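Local coordinates for protein peroxiredoxin 6 (Arenicola marina, PDB 2V2G) that probably acts as a thiol-specific peroxidase, reducing hydrogen peroxide and organic hydroperoxides to water and alcohols, at residues G28-V33 with G63-A68; F35-D40 with A68-N73. The protein carries 1 engineered substitution. All blocks are in the same frame, centred on the assembly; numbering follows the deposited sequence.

Interaction 1 of 2, residues G28-V33 with G63-A68; sequences GNSWGV and GVKLIA
The beta-alpha-beta unit of the peroxiredoxin core pairs its two parallel strands here, with W31, G32 and V33 running beside V64, K65 and L66. The short strand axes diverge by 27°, and three backbone bonds zip the edges together in parallel fashion. K65 N donates to W31 O at 3.0 Å, K65 O takes V33 N at 2.8 Å, and V33 O then accepts I67 N at 3.0 Å. W31 O has a second donor, since S30 OG, turned anti to its own backbone nitrogen (chi1 -172°), reaches it at 2.9 Å from the opposite face of the carbonyl plane to K65 N. A water extends the pairing past the first bond, accepting from W31 N and donating to G63 O at 2.7 Å. G63 itself closes helix 56-61 with a Schellman motif, and this turn delivers the chain from the crossover helices into strand 64-70, next to strand 31-36 in the central sheet of the thioredoxin fold. Aliphatic side chains meet on one face of the pair. The V33 and V64 side chains meet at a slant, V33 CG2 lying 3.7 Å from V64 CG1, while V64 CG2 comes within 4.0 Å of W31 CB; the indole carries on past the strand pair to L163 and Q164 of helix 153-168, a helix that also covers V64. On the other face, K65 stretches its extended chain alongside S30, the methylene CE resting 3.8 Å from S30 CB. Its ammonium NZ is hydrogen-bonded to the carbonyl oxygens of W26 and L27 at the C-terminal end of helix 23-27, where the positive charge is probably favoured by the helix dipole.

Interaction 2 of 2, residues F35-D40 with A68-N73; sequences FSHPRD and ALSCDN
A68 sets its CB over one face of the F35 ring, 3.8 Å from CZ and offset toward the rim, a CH-pi contact. Next, L69 O receives H37 N at 2.9 Å, the last clear backbone bond as the two parallel strands part. A water nearby donates to F35 O and also meets H37 ND1 at 2.7 Å. S70 then lays its CB over the imidazole face, 3.4 Å from H37 NE2. In the plane of that ring, NE2 points straight at D40 OD1 (2.8 Å, 169°). With CG between the backbone N and the carbonyl carbon (chi1 67°), the ring comes over S70 CB, held at both nitrogens. A leucine in place of H37 would probably leave D40 OD1 without this N-H and the water without its ring partner. D72 uses both carboxylate oxygens: OD1 takes R39 NE through its syn lone pair at 3.0 Å, in a salt bridge whose two planes are nearly coplanar, and OD2 accepts D40 N at 2.9 Å from above the carboxylate plane. The like-charged D40 OD1 and D72 OD2 lie 3.3 Å apart, probably eased by R39. Finally, N73 is the N-cap of helix 74-88, its OD1 bonded to D76 N. That helix covers D40 and D72 through H77, helix 43-54 packs L49 on F35 and H37, and strand 124-133 flanks the S36 side through C127 and A129.

How the interactions relate
Interactions 1 and 2 both draw on one parallel strand pair, 31-36 and 64-70, at successive positions, with A68 shared and their centres about 17 Å apart. Between them the pairing continues: F35 N lies 3.0 Å from I67 O, a probable hydrogen bond, and L66 CD2 packs 4.2 Å from F35 CE1. The backbone pairing of interaction 1 lies away from the active site, whereas interaction 2 opens at the C-terminal ends of the strands beside it. There the side chain of H37 comes to about 4 Å from that of S45, the engineered serine at the predicted peroxidatic cysteine position, and the side chain of P38 to about 4 Å from bound benzoic acid.

Interaction 1 of 2, residues G28-V33 with G63-A68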
ATOM      1  N   GLY A  28       1.834   6.214  22.656  1.00 23.63           N
ATOM      2  CA  GLY A  28       0.718   6.277  23.592  1.00 24.84           C
ATOM      3  C   GLY A  28      -0.578   5.676  23.038  1.00 24.58           C
ATOM      4  O   GLY A  28      -0.566   4.794  22.159  1.00 26.86           O
ATOM      5  N   ASN A  29      -1.707   6.164  23.576  1.00 26.49           N
ATOM      6  CA  ASN A  29      -3.029   5.617  23.249  1.00 25.98           C
ATOM      7  C   ASN A  29      -3.596   6.338  22.000  1.00 26.54           C
ATOM      8  O   ASN A  29      -4.618   7.028  22.083  1.00 29.03           O
ATOM      9  CB  ASN A  29      -3.922   5.805  24.472  1.00 28.04           C
ATOM     10  CG  ASN A  29      -5.309   5.302  24.299  1.00 29.37           C
ATOM     11  OD1 ASN A  29      -5.538   4.332  23.591  1.00 35.95           O
ATOM     12  ND2 ASN A  29      -6.283   5.962  24.997  1.00 33.72           N
ATOM     13  N   SER A  30      -2.840   6.289  20.922  1.00 24.59           N
ATOM     14  CA  SER A  30      -3.101   7.068  19.718  1.00 25.54           C
ATOM     15  C   SER A  30      -2.867   6.235  18.478  1.00 24.88           C
ATOM     16  O   SER A  30      -1.983   5.362  18.497  1.00 25.79           O
ATOM     17  CB  SER A  30      -2.129   8.238  19.637  1.00 26.40           C
ATOM     18  OG  SER A  30      -2.460   9.113  18.583  1.00 25.72           O
ATOM     19  N   TRP A  31      -3.589   6.595  17.384  1.00 24.91           N
ATOM     20  CA  TRP A  31      -3.255   6.139  16.044  1.00 24.95           C
ATOM     21  C   TRP A  31      -1.929   6.776  15.651  1.00 23.83           C
ATOM     22  O   TRP A  31      -1.622   7.904  16.052  1.00 22.75           O
ATOM     23  CB  TRP A  31      -4.332   6.547  15.030  1.00 24.30           C
ATOM     24  CG  TRP A  31      -5.595   5.738  15.144  1.00 23.72           C
ATOM     25  CD1 TRP A  31      -6.618   5.926  15.994  1.00 23.34           C
ATOM     26  CD2 TRP A  31      -5.903   4.560  14.422  1.00 22.31           C
ATOM     27  NE1 TRP A  31      -7.573   4.950  15.824  1.00 24.16           N
ATOM     28  CE2 TRP A  31      -7.152   4.113  14.830  1.00 23.49           C
ATOM     29  CE3 TRP A  31      -5.241   3.852  13.411  1.00 25.06           C
ATOM     30  CZ2 TRP A  31      -7.739   2.931  14.271  1.00 24.95           C
ATOM     31  CZ3 TRP A  31      -5.843   2.701  12.882  1.00 25.46           C
ATOM     32  CH2 TRP A  31      -7.027   2.253  13.323  1.00 25.36           C
ATOM     33  N   GLY A  32      -1.169   6.060  14.853  1.00 23.75           N
ATOM     34  CA  GLY A  32       0.123   6.502  14.401  1.00 24.75           C
ATOM     35  C   GLY A  32       0.445   6.071  12.997  1.00 24.93           C
ATOM     36  O   GLY A  32      -0.034   5.036  12.569  1.00 25.40           O
ATOM     37  N   VAL A  33       1.319   6.821  12.340  1.00 24.21           N
ATOM     38  CA  VAL A  33       1.848   6.447  11.025  1.00 23.59           C
ATOM     39  C   VAL A  33       3.366   6.575  11.089  1.00 23.85           C
ATOM     40  O   VAL A  33       3.867   7.700  11.321  1.00 25.76           O
ATOM     41  CB  VAL A  33       1.321   7.333   9.844  1.00 23.01           C
ATOM     42  CG1 VAL A  33       2.111   7.077   8.560  1.00 26.93           C
ATOM     43  CG2 VAL A  33      -0.172   7.041   9.636  1.00 24.60           C
ATOM     44  N   GLY A  63      -6.367  12.673  14.841  1.00 22.94           N
ATOM     45  CA  GLY A  63      -5.687  12.091  15.991  1.00 24.16           C
ATOM     46  C   GLY A  63      -4.555  11.158  15.638  1.00 22.76           C
ATOM     47  O   GLY A  63      -4.259  10.203  16.372  1.00 24.57           O
ATOM     48  N   VAL A  64      -3.899  11.407  14.500  1.00 22.63           N
ATOM     49  CA  VAL A  64      -2.866  10.518  13.997  1.00 22.81           C
ATOM     50  C   VAL A  64      -1.473  11.131  14.136  1.00 23.85           C
ATOM     51  O   VAL A  64      -1.212  12.262  13.652  1.00 25.04           O
ATOM     52  CB  VAL A  64      -3.099  10.136  12.477  1.00 23.35           C
ATOM     53  CG1 VAL A  64      -1.916   9.365  11.953  1.00 26.32           C
ATOM     54  CG2 VAL A  64      -4.510   9.484  12.302  1.00 23.83           C
ATOM     55  N   LYS A  65      -0.680  10.484  14.965  1.00 23.15           N
ATOM     56  CA  LYS A  65       0.721  10.921  15.185  1.00 23.88           C
ATOM     57  C   LYS A  65       1.589  10.465  14.045  1.00 25.77           C
ATOM     58  O   LYS A  65       1.614   9.274  13.726  1.00 29.20           O
ATOM     59  CB  LYS A  65       1.297  10.347  16.483  1.00 25.89           C
ATOM     60  CG  LYS A  65       0.626  10.910  17.698  1.00 25.47           C
ATOM     61  CD  LYS A  65       1.321  10.510  19.018  1.00 26.06           C
ATOM     62  CE  LYS A  65       0.535  10.891  20.251  1.00 29.50           C
ATOM     63  NZ  LYS A  65       1.322  10.531  21.465  1.00 29.86           N
ATOM     64  N   LEU A  66       2.402  11.363  13.521  1.00 24.73           N
ATOM     65  CA  LEU A  66       3.352  11.030  12.488  1.00 23.17           C
ATOM     66  C   LEU A  66       4.812  10.893  12.936  1.00 22.78           C
ATOM     67  O   LEU A  66       5.266  11.655  13.796  1.00 23.23           O
ATOM     68  CB  LEU A  66       3.327  12.162  11.447  1.00 24.39           C
ATOM     69  CG  LEU A  66       2.079  12.358  10.605  1.00 24.79           C
ATOM     70  CD1 LEU A  66       1.946  13.862  10.133  1.00 25.78           C
ATOM     71  CD2 LEU A  66       2.102  11.357   9.468  1.00 24.10           C
ATOM     72  N   ILE A  67       5.533   9.976  12.301  1.00 22.33           N
ATOM     73  CA  ILE A  67       6.960   9.787  12.560  1.00 23.32           C
ATOM     74  C   ILE A  67       7.687   9.212  11.348  1.00 23.57           C
ATOM     75  O   ILE A  67       7.219   8.274  10.774  1.00 24.07           O
ATOM     76  CB  ILE A  67       7.277   9.002  13.899  1.00 23.17           C
ATOM     77  CG1 ILE A  67       8.749   9.006  14.209  1.00 25.12           C
ATOM     78  CG2 ILE A  67       6.754   7.586  13.886  1.00 23.30           C
ATOM     79  CD1 ILE A  67       9.044   8.816  15.771  1.00 24.83           C
ATOM     80  N   ALA A  68       8.766   9.913  10.951  1.00 23.32           N
ATOM     81  CA  ALA A  68       9.594   9.519   9.801  1.00 24.42           C
ATOM     82  C   ALA A  68      10.830   8.732  10.249  1.00 24.86           C
ATOM     83  O   ALA A  68      11.158   8.703  11.415  1.00 24.81           O
ATOM     84  CB  ALA A  68       9.951  10.729   8.992  1.00 24.99           C
TER
HETATM   85  O   HOH W   1      -5.757   8.671  17.939  1.00 20.57           O

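Interaction 2 of 2, residues F35-D40 with A68-N73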
ATOM      1  N   PHE A  35       6.620   6.146   8.761  1.00 24.20           N
ATOM      2  CA  PHE A  35       6.936   6.042   7.328  1.00 25.09           C
ATOM      3  C   PHE A  35       8.403   6.239   7.140  1.00 25.94           C
ATOM      4  O   PHE A  35       9.026   7.024   7.877  1.00 29.11           O
ATOM      5  CB  PHE A  35       6.118   7.014   6.510  1.00 26.14           C
ATOM      6  CG  PHE A  35       6.339   8.453   6.782  1.00 26.02           C
ATOM      7  CD1 PHE A  35       5.791   9.040   7.899  1.00 26.17           C
ATOM      8  CD2 PHE A  35       7.002   9.236   5.836  1.00 27.98           C
ATOM      9  CE1 PHE A  35       5.998  10.442   8.176  1.00 27.85           C
ATOM     10  CE2 PHE A  35       7.161  10.605   6.055  1.00 28.16           C
ATOM     11  CZ  PHE A  35       6.649  11.197   7.208  1.00 27.83           C
ATOM     12  N   SER A  36       9.001   5.472   6.238  1.00 24.71           N
ATOM     13  CA  SER A  36      10.421   5.553   5.996  1.00 23.70           C
ATOM     14  C   SER A  36      10.717   6.151   4.619  1.00 24.07           C
ATOM     15  O   SER A  36       9.866   6.224   3.726  1.00 25.29           O
ATOM     16  CB  SER A  36      11.086   4.183   6.097  1.00 24.29           C
ATOM     17  OG  SER A  36      10.607   3.339   5.053  1.00 25.60           O
ATOM     18  N   HIS A  37      11.980   6.550   4.455  1.00 24.71           N
ATOM     19  CA  HIS A  37      12.528   6.938   3.189  1.00 23.80           C
ATOM     20  C   HIS A  37      14.004   6.548   3.072  1.00 23.76           C
ATOM     21  O   HIS A  37      14.680   6.321   4.075  1.00 22.94           O
ATOM     22  CB  HIS A  37      12.387   8.451   2.947  1.00 23.57           C
ATOM     23  CG  HIS A  37      13.217   9.278   3.885  1.00 23.59           C
ATOM     24  ND1 HIS A  37      12.805   9.582   5.166  1.00 25.33           N
ATOM     25  CD2 HIS A  37      14.426   9.870   3.726  1.00 24.38           C
ATOM     26  CE1 HIS A  37      13.757  10.285   5.771  1.00 24.64           C
ATOM     27  NE2 HIS A  37      14.766  10.450   4.933  1.00 23.85           N
ATOM     28  N   PRO A  38      14.501   6.384   1.831  1.00 24.00           N
ATOM     29  CA  PRO A  38      15.859   5.803   1.670  1.00 24.36           C
ATOM     30  C   PRO A  38      17.026   6.624   2.196  1.00 24.44           C
ATOM     31  O   PRO A  38      17.870   6.088   2.897  1.00 24.86           O
ATOM     32  CB  PRO A  38      15.950   5.524   0.157  1.00 24.81           C
ATOM     33  CG  PRO A  38      14.540   5.508  -0.307  1.00 28.05           C
ATOM     34  CD  PRO A  38      13.787   6.475   0.534  1.00 25.37           C
ATOM     35  N   ARG A  39      17.036   7.932   1.919  1.00 25.20           N
ATOM     36  CA  ARG A  39      18.191   8.739   2.215  1.00 25.50           C
ATOM     37  C   ARG A  39      17.758  10.202   2.315  1.00 24.65           C
ATOM     38  O   ARG A  39      16.980  10.660   1.519  1.00 26.23           O
ATOM     39  CB  ARG A  39      19.261   8.592   1.088  1.00 26.44           C
ATOM     40  CG  ARG A  39      20.633   8.927   1.520  1.00 29.49           C
ATOM     41  CD  ARG A  39      21.156   7.751   2.217  1.00 34.01           C
ATOM     42  NE  ARG A  39      22.433   7.965   2.865  1.00 33.93           N
ATOM     43  CZ  ARG A  39      23.608   7.810   2.249  1.00 37.01           C
ATOM     44  NH1 ARG A  39      23.674   7.496   0.948  1.00 36.36           N
ATOM     45  NH2 ARG A  39      24.726   8.010   2.939  1.00 35.94           N
ATOM     46  N   ASP A  40      18.318  10.907   3.289  1.00 25.28           N
ATOM     47  CA  ASP A  40      18.202  12.372   3.363  1.00 24.46           C
ATOM     48  C   ASP A  40      18.883  12.991   2.180  1.00 25.12           C
ATOM     49  O   ASP A  40      19.763  12.373   1.570  1.00 25.73           O
ATOM     50  CB  ASP A  40      18.814  12.931   4.663  1.00 25.47           C
ATOM     51  CG  ASP A  40      18.115  12.437   5.905  1.00 24.40           C
ATOM     52  OD1 ASP A  40      17.173  11.592   5.804  1.00 26.49           O
ATOM     53  OD2 ASP A  40      18.578  12.873   7.002  1.00 26.19           O
ATOM     54  N   ALA A  68       8.766   9.913  10.951  1.00 23.32           N
ATOM     55  CA  ALA A  68       9.594   9.519   9.801  1.00 24.42           C
ATOM     56  C   ALA A  68      10.830   8.732  10.249  1.00 24.86           C
ATOM     57  O   ALA A  68      11.158   8.703  11.415  1.00 24.81           O
ATOM     58  CB  ALA A  68       9.951  10.729   8.992  1.00 24.99           C
ATOM     59  N   LEU A  69      11.515   8.103   9.286  1.00 23.96           N
ATOM     60  CA  LEU A  69      12.636   7.194   9.517  1.00 25.37           C
ATOM     61  C   LEU A  69      13.478   7.043   8.290  1.00 23.95           C
ATOM     62  O   LEU A  69      12.965   6.811   7.198  1.00 23.47           O
ATOM     63  CB  LEU A  69      12.153   5.845   9.925  1.00 25.83           C
ATOM     64  CG  LEU A  69      13.242   4.852  10.309  1.00 26.62           C
ATOM     65  CD1 LEU A  69      12.698   3.955  11.414  1.00 27.85           C
ATOM     66  CD2 LEU A  69      13.800   4.064   9.081  1.00 27.69           C
ATOM     67  N   SER A  70      14.770   7.234   8.450  1.00 22.79           N
ATOM     68  CA  SER A  70      15.749   6.696   7.513  1.00 23.19           C
ATOM     69  C   SER A  70      16.999   6.207   8.280  1.00 22.71           C
ATOM     70  O   SER A  70      17.134   6.374   9.503  1.00 23.68           O
ATOM     71  CB  SER A  70      16.142   7.737   6.457  1.00 23.81           C
ATOM     72  OG  SER A  70      17.163   8.657   6.928  1.00 26.82           O
ATOM     73  N   CYS A  71      17.930   5.621   7.561  1.00 23.66           N
ATOM     74  CA  CYS A  71      19.156   5.114   8.230  1.00 23.62           C
ATOM     75  C   CYS A  71      20.219   6.210   8.423  1.00 24.77           C
ATOM     76  O   CYS A  71      21.298   5.951   8.901  1.00 25.54           O
ATOM     77  CB  CYS A  71      19.760   3.873   7.573  1.00 25.88           C
ATOM     78  SG  CYS A  71      18.569   2.494   7.380  1.00 27.52           S
ATOM     79  N   ASP A  72      19.897   7.441   8.055  1.00 25.37           N
ATOM     80  CA  ASP A  72      20.843   8.539   8.263  1.00 26.11           C
ATOM     81  C   ASP A  72      20.908   8.982   9.736  1.00 26.38           C
ATOM     82  O   ASP A  72      20.061   8.612  10.544  1.00 26.86           O
ATOM     83  CB  ASP A  72      20.432   9.726   7.396  1.00 26.88           C
ATOM     84  CG  ASP A  72      20.535   9.410   5.912  1.00 30.22           C
ATOM     85  OD1 ASP A  72      21.688   9.314   5.408  1.00 35.55           O
ATOM     86  OD2 ASP A  72      19.457   9.213   5.283  1.00 32.07           O
ATOM     87  N   ASN A  73      21.895   9.806  10.060  1.00 25.24           N
ATOM     88  CA  ASN A  73      22.069  10.287  11.408  1.00 25.70           C
ATOM     89  C   ASN A  73      21.207  11.516  11.733  1.00 24.89           C
ATOM     90  O   ASN A  73      20.664  12.183  10.839  1.00 24.77           O
ATOM     91  CB  ASN A  73      23.571  10.491  11.763  1.00 26.32           C
ATOM     92  CG  ASN A  73      24.233  11.634  10.993  1.00 27.14           C
ATOM     93  OD1 ASN A  73      23.608  12.637  10.683  1.00 28.37           O
ATOM     94  ND2 ASN A  73      25.508  11.490  10.717  1.00 29.57           N
TER
HETATM   95  O   HOH W   2      10.445   8.731   6.201  1.00 28.00           O
HETATM   96  O   HOH W   3      17.052   4.537   4.979  1.00 15.32           O
HETATM   97  O   HOH W   4      24.434   8.517   6.231  1.00 58.05           O